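Local atomic coordinates of sensory box/GGDEF family protein (Caulobacter crescentus, PDB entry 4YME), a protein that probably takes part in the turnover of cyclic di-GMP through its GGDEF and EAL domains, the GGDEF domain being the part held in this structure. Residues D49-L54 with Q119-G124; G93-V98 with V129-D134. All blocks are in the same frame, centred on the assembly; numbering follows the deposited sequence. Where two conformers were deposited one is given.

Contact 1 (D49-L54 with Q119-G124); sequences DQHGHL and QELAMG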
ATOM      1  N   ASP A  49      11.041  18.880   1.374  1.00 27.18           N
ATOM      2  CA  ASP A  49      12.251  19.715   1.213  1.00 30.51           C
ATOM      3  C   ASP A  49      11.944  21.041   0.594  1.00 33.55           C
ATOM      4  O   ASP A  49      12.478  22.088   1.050  1.00 33.76           O
ATOM      5  CB  ASP A  49      13.278  18.998   0.337  1.00 31.55           C
ATOM      6  CG  ASP A  49      14.013  17.928   1.062  1.00 33.19           C
ATOM      7  OD1 ASP A  49      13.919  17.888   2.305  1.00 37.44           O
ATOM      8  OD2 ASP A  49      14.683  17.086   0.393  1.00 35.17           O
ATOM      9  N   GLN A  50      11.108  21.022  -0.438  1.00 33.22           N
ATOM     10  CA  GLN A  50      10.863  22.204  -1.282  0.50 36.37           C
ATOM     11  C   GLN A  50       9.728  23.049  -0.772  1.00 38.77           C
ATOM     12  O   GLN A  50       9.777  24.276  -0.883  1.00 41.69           O
ATOM     13  CB  GLN A  50      10.605  21.834  -2.756  0.50 36.48           C
ATOM     14  CG  GLN A  50      11.830  21.297  -3.508  0.50 37.19           C
ATOM     15  CD  GLN A  50      12.988  22.317  -3.643  0.50 36.99           C
ATOM     16  OE1 GLN A  50      14.086  22.097  -3.139  0.50 37.95           O
ATOM     17  NE2 GLN A  50      12.739  23.400  -4.336  0.50 38.25           N
ATOM     18  N   HIS A  51       8.715  22.423  -0.143  1.00 39.88           N
ATOM     19  CA  HIS A  51       7.500  23.125   0.305  1.00 41.19           C
ATOM     20  C   HIS A  51       7.079  22.923   1.765  1.00 41.24           C
ATOM     21  O   HIS A  51       5.967  23.322   2.099  1.00 46.20           O
ATOM     22  CB  HIS A  51       6.301  22.675  -0.543  1.00 43.44           C
ATOM     23  CG  HIS A  51       6.510  22.773  -2.013  1.00 46.85           C
ATOM     24  ND1 HIS A  51       6.116  23.873  -2.739  1.00 51.96           N
ATOM     25  CD2 HIS A  51       7.065  21.913  -2.899  1.00 50.16           C
ATOM     26  CE1 HIS A  51       6.418  23.684  -4.013  1.00 52.79           C
ATOM     27  NE2 HIS A  51       6.997  22.506  -4.137  1.00 54.43           N
ATOM     28  N   GLY A  52       7.925  22.317   2.613  1.00 37.62           N
ATOM     29  CA  GLY A  52       7.667  22.117   4.043  1.00 35.26           C
ATOM     30  C   GLY A  52       6.840  20.848   4.357  1.00 33.10           C
ATOM     31  O   GLY A  52       6.234  20.275   3.442  1.00 31.34           O
ATOM     32  N   HIS A  53       6.777  20.485   5.640  1.00 33.21           N
ATOM     33  CA  HIS A  53       6.141  19.241   6.131  1.00 33.79           C
ATOM     34  C   HIS A  53       4.654  19.099   5.755  1.00 28.72           C
ATOM     35  O   HIS A  53       4.178  17.968   5.497  1.00 25.16           O
ATOM     36  CB  HIS A  53       6.341  19.052   7.673  1.00 37.60           C
ATOM     37  CG  HIS A  53       5.441  19.909   8.524  1.00 41.03           C
ATOM     38  ND1 HIS A  53       5.686  21.248   8.761  1.00 44.68           N
ATOM     39  CD2 HIS A  53       4.263  19.632   9.131  1.00 43.36           C
ATOM     40  CE1 HIS A  53       4.703  21.753   9.487  1.00 46.53           C
ATOM     41  NE2 HIS A  53       3.832  20.786   9.734  1.00 44.76           N
ATOM     42  N   LEU A  54       3.936  20.208   5.684  1.00 26.96           N
ATOM     43  CA  LEU A  54       2.523  20.217   5.324  1.00 25.23           C
ATOM     44  C   LEU A  54       2.315  19.762   3.867  1.00 22.98           C
ATOM     45  O   LEU A  54       1.248  19.218   3.532  1.00 21.89           O
ATOM     46  CB  LEU A  54       1.860  21.579   5.566  1.00 27.23           C
ATOM     47  CG  LEU A  54       1.893  21.947   7.051  1.00 28.80           C
ATOM     48  CD1 LEU A  54       1.527  23.435   7.238  1.00 31.78           C
ATOM     49  CD2 LEU A  54       1.020  21.040   7.887  1.00 28.84           C
ATOM     50  N   GLN A 119      -0.103  25.306  -5.876  1.00 38.57           N
ATOM     51  CA  GLN A 119       0.847  24.617  -6.739  1.00 39.49           C
ATOM     52  C   GLN A 119       0.372  23.160  -6.894  1.00 35.48           C
ATOM     53  O   GLN A 119      -0.678  22.757  -6.374  1.00 32.69           O
ATOM     54  CB  GLN A 119       2.249  24.638  -6.133  1.00 45.26           C
ATOM     55  CG  GLN A 119       2.757  26.035  -5.722  1.00 53.55           C
ATOM     56  CD  GLN A 119       3.548  26.027  -4.415  1.00 61.18           C
ATOM     57  OE1 GLN A 119       3.339  25.164  -3.533  1.00 64.92           O
ATOM     58  NE2 GLN A 119       4.456  26.999  -4.274  1.00 64.99           N
ATOM     59  N   GLU A 120       1.115  22.408  -7.687  1.00 33.47           N
ATOM     60  CA  GLU A 120       0.915  20.960  -7.785  1.00 31.73           C
ATOM     61  C   GLU A 120       2.162  20.259  -7.338  1.00 29.44           C
ATOM     62  O   GLU A 120       3.266  20.634  -7.675  1.00 31.02           O
ATOM     63  CB  GLU A 120       0.548  20.547  -9.193  1.00 36.40           C
ATOM     64  CG  GLU A 120      -0.886  20.911  -9.522  1.00 42.12           C
ATOM     65  CD  GLU A 120      -1.361  20.292 -10.794  1.00 46.63           C
ATOM     66  OE1 GLU A 120      -0.553  20.116 -11.735  1.00 51.75           O
ATOM     67  OE2 GLU A 120      -2.563  19.976 -10.864  1.00 52.49           O
ATOM     68  N   LEU A 121       1.967  19.217  -6.542  1.00 24.59           N
ATOM     69  CA  LEU A 121       3.026  18.405  -6.010  1.00 23.21           C
ATOM     70  C   LEU A 121       3.090  17.084  -6.781  1.00 22.02           C
ATOM     71  O   LEU A 121       2.040  16.458  -7.091  1.00 21.24           O
ATOM     72  CB  LEU A 121       2.774  18.114  -4.561  1.00 23.83           C
ATOM     73  CG  LEU A 121       2.671  19.309  -3.618  1.00 24.27           C
ATOM     74  CD1 LEU A 121       2.362  18.724  -2.252  1.00 24.67           C
ATOM     75  CD2 LEU A 121       3.931  20.051  -3.602  1.00 25.99           C
ATOM     76  N   ALA A 122       4.326  16.725  -7.160  1.00 21.08           N
ATOM     77  CA  ALA A 122       4.609  15.459  -7.869  1.00 22.48           C
ATOM     78  C   ALA A 122       4.271  14.250  -7.036  1.00 22.12           C
ATOM     79  O   ALA A 122       4.656  14.088  -5.876  1.00 22.07           O
ATOM     80  CB  ALA A 122       6.032  15.417  -8.264  1.00 21.80           C
HETATM   81  N   MSE A 123       3.437  13.402  -7.634  1.00 25.73           N
HETATM   82  CA  MSE A 123       3.103  12.115  -7.002  0.60 25.36           C
HETATM   83  C   MSE A 123       3.937  11.060  -7.790  1.00 26.04           C
HETATM   84  O   MSE A 123       5.056  11.347  -8.202  1.00 32.71           O
HETATM   85  CB  MSE A 123       1.573  11.882  -6.906  0.60 23.13           C
HETATM   86  CG  MSE A 123       0.772  12.774  -5.935  0.60 22.17           C
HETATM   87 SE   MSE A 123       0.234  12.093  -4.129  0.40 19.86          SE
HETATM   88  CE  MSE A 123      -0.843  10.565  -4.657  0.60 21.64           C
ATOM     89  N   GLY A 124       3.441   9.843  -7.995  1.00 24.43           N
ATOM     90  CA  GLY A 124       4.230   8.757  -8.531  1.00 23.59           C
ATOM     91  C   GLY A 124       4.585   7.836  -7.383  1.00 21.83           C
ATOM     92  O   GLY A 124       4.949   8.287  -6.329  1.00 22.51           O
TER

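Contact 2 (G93-V98 with V129-D134); sequences GDQPAV and VSLYPD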
ATOM      1  N   GLY A  93      -9.356 -16.487  -8.316  1.00 56.96           N
ATOM      2  CA  GLY A  93      -8.658 -16.775  -9.573  1.00 61.48           C
ATOM      3  C   GLY A  93      -7.144 -16.960  -9.572  1.00 62.65           C
ATOM      4  O   GLY A  93      -6.565 -17.481  -8.615  1.00 64.24           O
ATOM      5  N   ASP A  94      -6.521 -16.550 -10.680  1.00 64.46           N
ATOM      6  CA  ASP A  94      -5.078 -16.658 -10.860  1.00 64.82           C
ATOM      7  C   ASP A  94      -4.386 -15.597  -9.990  1.00 61.20           C
ATOM      8  O   ASP A  94      -4.451 -14.403 -10.286  1.00 58.68           O
ATOM      9  CB  ASP A  94      -4.689 -16.486 -12.344  1.00 68.26           C
ATOM     10  CG  ASP A  94      -3.192 -16.701 -12.584  1.00 71.24           C
ATOM     11  OD1 ASP A  94      -2.645 -17.705 -12.059  1.00 74.79           O
ATOM     12  OD2 ASP A  94      -2.557 -15.871 -13.274  1.00 69.22           O
ATOM     13  N   GLN A  95      -3.731 -16.053  -8.924  1.00 58.08           N
ATOM     14  CA  GLN A  95      -3.197 -15.161  -7.880  1.00 55.58           C
ATOM     15  C   GLN A  95      -2.142 -14.133  -8.359  1.00 54.70           C
ATOM     16  O   GLN A  95      -2.246 -12.929  -7.990  1.00 46.55           O
ATOM     17  CB  GLN A  95      -2.639 -15.989  -6.719  1.00 56.27           C
ATOM     18  CG  GLN A  95      -1.716 -15.214  -5.806  1.00 54.95           C
ATOM     19  CD  GLN A  95      -1.290 -16.013  -4.602  1.00 55.40           C
ATOM     20  OE1 GLN A  95      -0.544 -17.010  -4.724  1.00 52.61           O
ATOM     21  NE2 GLN A  95      -1.720 -15.565  -3.417  1.00 52.25           N
ATOM     22  N   PRO A  96      -1.109 -14.608  -9.133  1.00 53.03           N
ATOM     23  CA  PRO A  96      -0.086 -13.697  -9.666  1.00 48.96           C
ATOM     24  C   PRO A  96      -0.698 -12.645 -10.609  1.00 46.37           C
ATOM     25  O   PRO A  96      -0.404 -11.459 -10.452  1.00 42.13           O
ATOM     26  CB  PRO A  96       0.890 -14.633 -10.410  1.00 52.32           C
ATOM     27  CG  PRO A  96       0.554 -15.988  -9.976  1.00 52.80           C
ATOM     28  CD  PRO A  96      -0.893 -15.976  -9.651  1.00 52.80           C
ATOM     29  N   ALA A  97      -1.575 -13.076 -11.525  1.00 40.53           N
ATOM     30  CA  ALA A  97      -2.353 -12.151 -12.367  1.00 39.28           C
ATOM     31  C   ALA A  97      -3.230 -11.166 -11.585  1.00 35.24           C
ATOM     32  O   ALA A  97      -3.226  -9.977 -11.887  1.00 33.56           O
ATOM     33  CB  ALA A  97      -3.242 -12.913 -13.335  1.00 40.70           C
ATOM     34  N   VAL A  98      -4.026 -11.660 -10.640  1.00 34.12           N
ATOM     35  CA  VAL A  98      -5.009 -10.803  -9.950  1.00 32.36           C
ATOM     36  C   VAL A  98      -4.324  -9.714  -9.106  1.00 28.05           C
ATOM     37  O   VAL A  98      -4.816  -8.558  -9.011  1.00 26.56           O
ATOM     38  CB  VAL A  98      -6.037 -11.634  -9.075  1.00 34.25           C
ATOM     39  CG1 VAL A  98      -5.400 -12.220  -7.846  1.00 35.66           C
ATOM     40  CG2 VAL A  98      -7.190 -10.794  -8.655  1.00 35.45           C
ATOM     41  N   VAL A 129       5.292  -6.598  -4.349  1.00 17.19           N
ATOM     42  CA  VAL A 129       4.207  -7.531  -4.128  1.00 17.78           C
ATOM     43  C   VAL A 129       4.742  -8.822  -3.535  1.00 18.91           C
ATOM     44  O   VAL A 129       5.686  -9.429  -4.084  1.00 19.48           O
ATOM     45  CB  VAL A 129       3.468  -7.864  -5.437  1.00 19.60           C
ATOM     46  CG1 VAL A 129       2.300  -8.867  -5.174  1.00 21.08           C
ATOM     47  CG2 VAL A 129       2.927  -6.609  -6.073  1.00 21.30           C
ATOM     48  N   SER A 130       4.093  -9.304  -2.489  1.00 18.38           N
ATOM     49  CA  SER A 130       4.313 -10.634  -1.940  0.60 19.15           C
ATOM     50  C   SER A 130       3.034 -11.429  -1.973  1.00 19.03           C
ATOM     51  O   SER A 130       1.941 -10.912  -1.673  1.00 18.38           O
ATOM     52  CB  SER A 130       4.814 -10.551  -0.516  0.60 21.12           C
ATOM     53  OG  SER A 130       5.924  -9.695  -0.467  0.60 21.89           O
ATOM     54  N   LEU A 131       3.114 -12.723  -2.328  1.00 19.81           N
ATOM     55  CA  LEU A 131       1.955 -13.586  -2.461  1.00 20.72           C
ATOM     56  C   LEU A 131       1.982 -14.670  -1.411  1.00 20.81           C
ATOM     57  O   LEU A 131       3.035 -15.263  -1.120  1.00 21.53           O
ATOM     58  CB  LEU A 131       1.981 -14.252  -3.857  1.00 23.44           C
ATOM     59  CG  LEU A 131       2.049 -13.319  -5.066  1.00 25.37           C
ATOM     60  CD1 LEU A 131       2.196 -14.107  -6.397  1.00 27.82           C
ATOM     61  CD2 LEU A 131       0.859 -12.430  -5.055  1.00 25.91           C
ATOM     62  N   TYR A 132       0.847 -14.923  -0.780  1.00 18.66           N
ATOM     63  CA  TYR A 132       0.678 -16.039   0.123  1.00 20.44           C
ATOM     64  C   TYR A 132       0.414 -17.335  -0.702  1.00 21.47           C
ATOM     65  O   TYR A 132      -0.344 -17.268  -1.665  1.00 21.97           O
ATOM     66  CB  TYR A 132      -0.534 -15.771   1.041  1.00 20.10           C
ATOM     67  CG  TYR A 132      -0.869 -16.923   1.961  1.00 19.83           C
ATOM     68  CD1 TYR A 132      -0.200 -17.086   3.181  1.00 20.44           C
ATOM     69  CD2 TYR A 132      -1.849 -17.843   1.639  1.00 21.06           C
ATOM     70  CE1 TYR A 132      -0.482 -18.146   4.011  1.00 21.10           C
ATOM     71  CE2 TYR A 132      -2.106 -18.924   2.461  1.00 21.52           C
ATOM     72  CZ  TYR A 132      -1.415 -19.071   3.643  1.00 22.26           C
ATOM     73  OH  TYR A 132      -1.711 -20.127   4.486  1.00 24.51           O
ATOM     74  N   PRO A 133       1.049 -18.464  -0.352  1.00 22.16           N
ATOM     75  CA  PRO A 133       2.002 -18.661   0.724  1.00 22.17           C
ATOM     76  C   PRO A 133       3.480 -18.661   0.294  1.00 21.88           C
ATOM     77  O   PRO A 133       4.350 -18.765   1.147  1.00 23.08           O
ATOM     78  CB  PRO A 133       1.652 -20.081   1.216  1.00 24.05           C
ATOM     79  CG  PRO A 133       1.252 -20.746   0.011  1.00 24.75           C
ATOM     80  CD  PRO A 133       0.517 -19.754  -0.833  1.00 23.73           C
ATOM     81  N   ASP A 134       3.757 -18.520  -0.981  1.00 24.60           N
ATOM     82  CA  ASP A 134       5.122 -18.685  -1.470  1.00 27.79           C
ATOM     83  C   ASP A 134       6.079 -17.670  -0.932  1.00 27.87           C
ATOM     84  O   ASP A 134       7.243 -17.989  -0.698  1.00 27.86           O
ATOM     85  CB  ASP A 134       5.140 -18.642  -2.982  1.00 32.67           C
ATOM     86  CG  ASP A 134       4.407 -19.846  -3.615  1.00 38.44           C
ATOM     87  OD1 ASP A 134       4.163 -20.872  -2.931  1.00 40.29           O
ATOM     88  OD2 ASP A 134       4.030 -19.735  -4.804  1.00 45.12           O
TER
HETATM   89  O   HOH W   1       1.914 -17.940  -3.490  1.00 33.12           O

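Contact 1 (D49-L54 with Q119-G124)
The small two-stranded hairpin of the GGDEF domain meets the end of helix 44-51 here, where Gln119 and Leu121 of strand 119-121 receive the ring of His51. The imidazole is approached by two different kinds of group. Over one face lies the methyl CD2 of Leu121, in a CH-pi contact 4.0 Å from the ring centroid and 22° off the ring normal. It is displaced toward the rim, so that its closest ring atom is CD2 of His51, 3.7 Å from CD2 of Leu121. The carboxamide of Gln119 comes instead to the ND1-CE1 side, its plane turned 72° from that of the ring. There OE1 of Gln119 lies obliquely to the imidazole, 3.2 Å from ND1 of His51 and 3.4 Å from CE1 of His51. A bend in the Gln119 chain at its second torsion (chi2 141°) brings the amide round to this position. Gly52, with positive phi, then leads the chain out of helical geometry and into helix 53-70. Leu121 also packs on Leu59 of that helix and touches Val114 and Phe116 of strand 114-116, the partner of its own strand in the hairpin.

Contact 2 (G93-V98 with V129-D134)
Gln95 and Leu131 lie side by side and point oppositely where the first turn of helix 95-109 packs beside the end of strand 125-131, the outermost strand on one side of the four-stranded antiparallel sheet in this ferredoxin-like GGDEF domain. A chi1 of 163° swings CG of Gln95 away from its own N, and the extended chain beyond carries the amide past Leu131 to the backbone of Tyr132. Its aliphatic part lies along the branches of Leu131, CG of Gln95 being 3.9 Å from CD2 of Leu131, and its amide carbon CD rests 3.8 Å from CB of Leu131. The other methyl, CD1 of Leu131, packs 4.0 Å from CA of Pro96. At the end of the chain NE2 of Gln95 donates to O of Tyr132 over 2.8 Å, in the carbonyl plane and with an N-H...O angle of 150°. The amide oxygen OE1 of Gln95 accepts from a water at 2.9 Å, and that water takes the N-H of Asp134, so both ends of the amide are gripped. Cutting the side chain back to an alanine is likely to leave the Tyr132 carbonyl without this donor and the water without its OE1 acceptor, and to open a gap beside Leu131. The Tyr132 ring itself leads away to helix 13-30, where its OH bonds to Glu28; after the cis peptide, CB of Pro133 sits 3.8 Å above the centre of that ring.

In the fold
Contacts 1 and 2 lie on opposite sides of the centre of this GGDEF domain, their centres 34 Å apart and their nearest atoms about 15 Å apart, and they do not touch. Their segments alternate along the chain: 49-54, 93-98, 119-124, 129-134. Helix 95-109, whose start forms part of contact 2, is followed by the hairpin 114-116/119-121, whose second strand belongs to contact 1. Contact 1 brings strand 119-121 against the end of helix 44-51, whereas contact 2 joins a helix to strand 125-131, one of the two edge strands of the four-stranded sheet. All four segments belong to the one GGDEF domain, and the chain passes from contact 1 directly into the strand of contact 2.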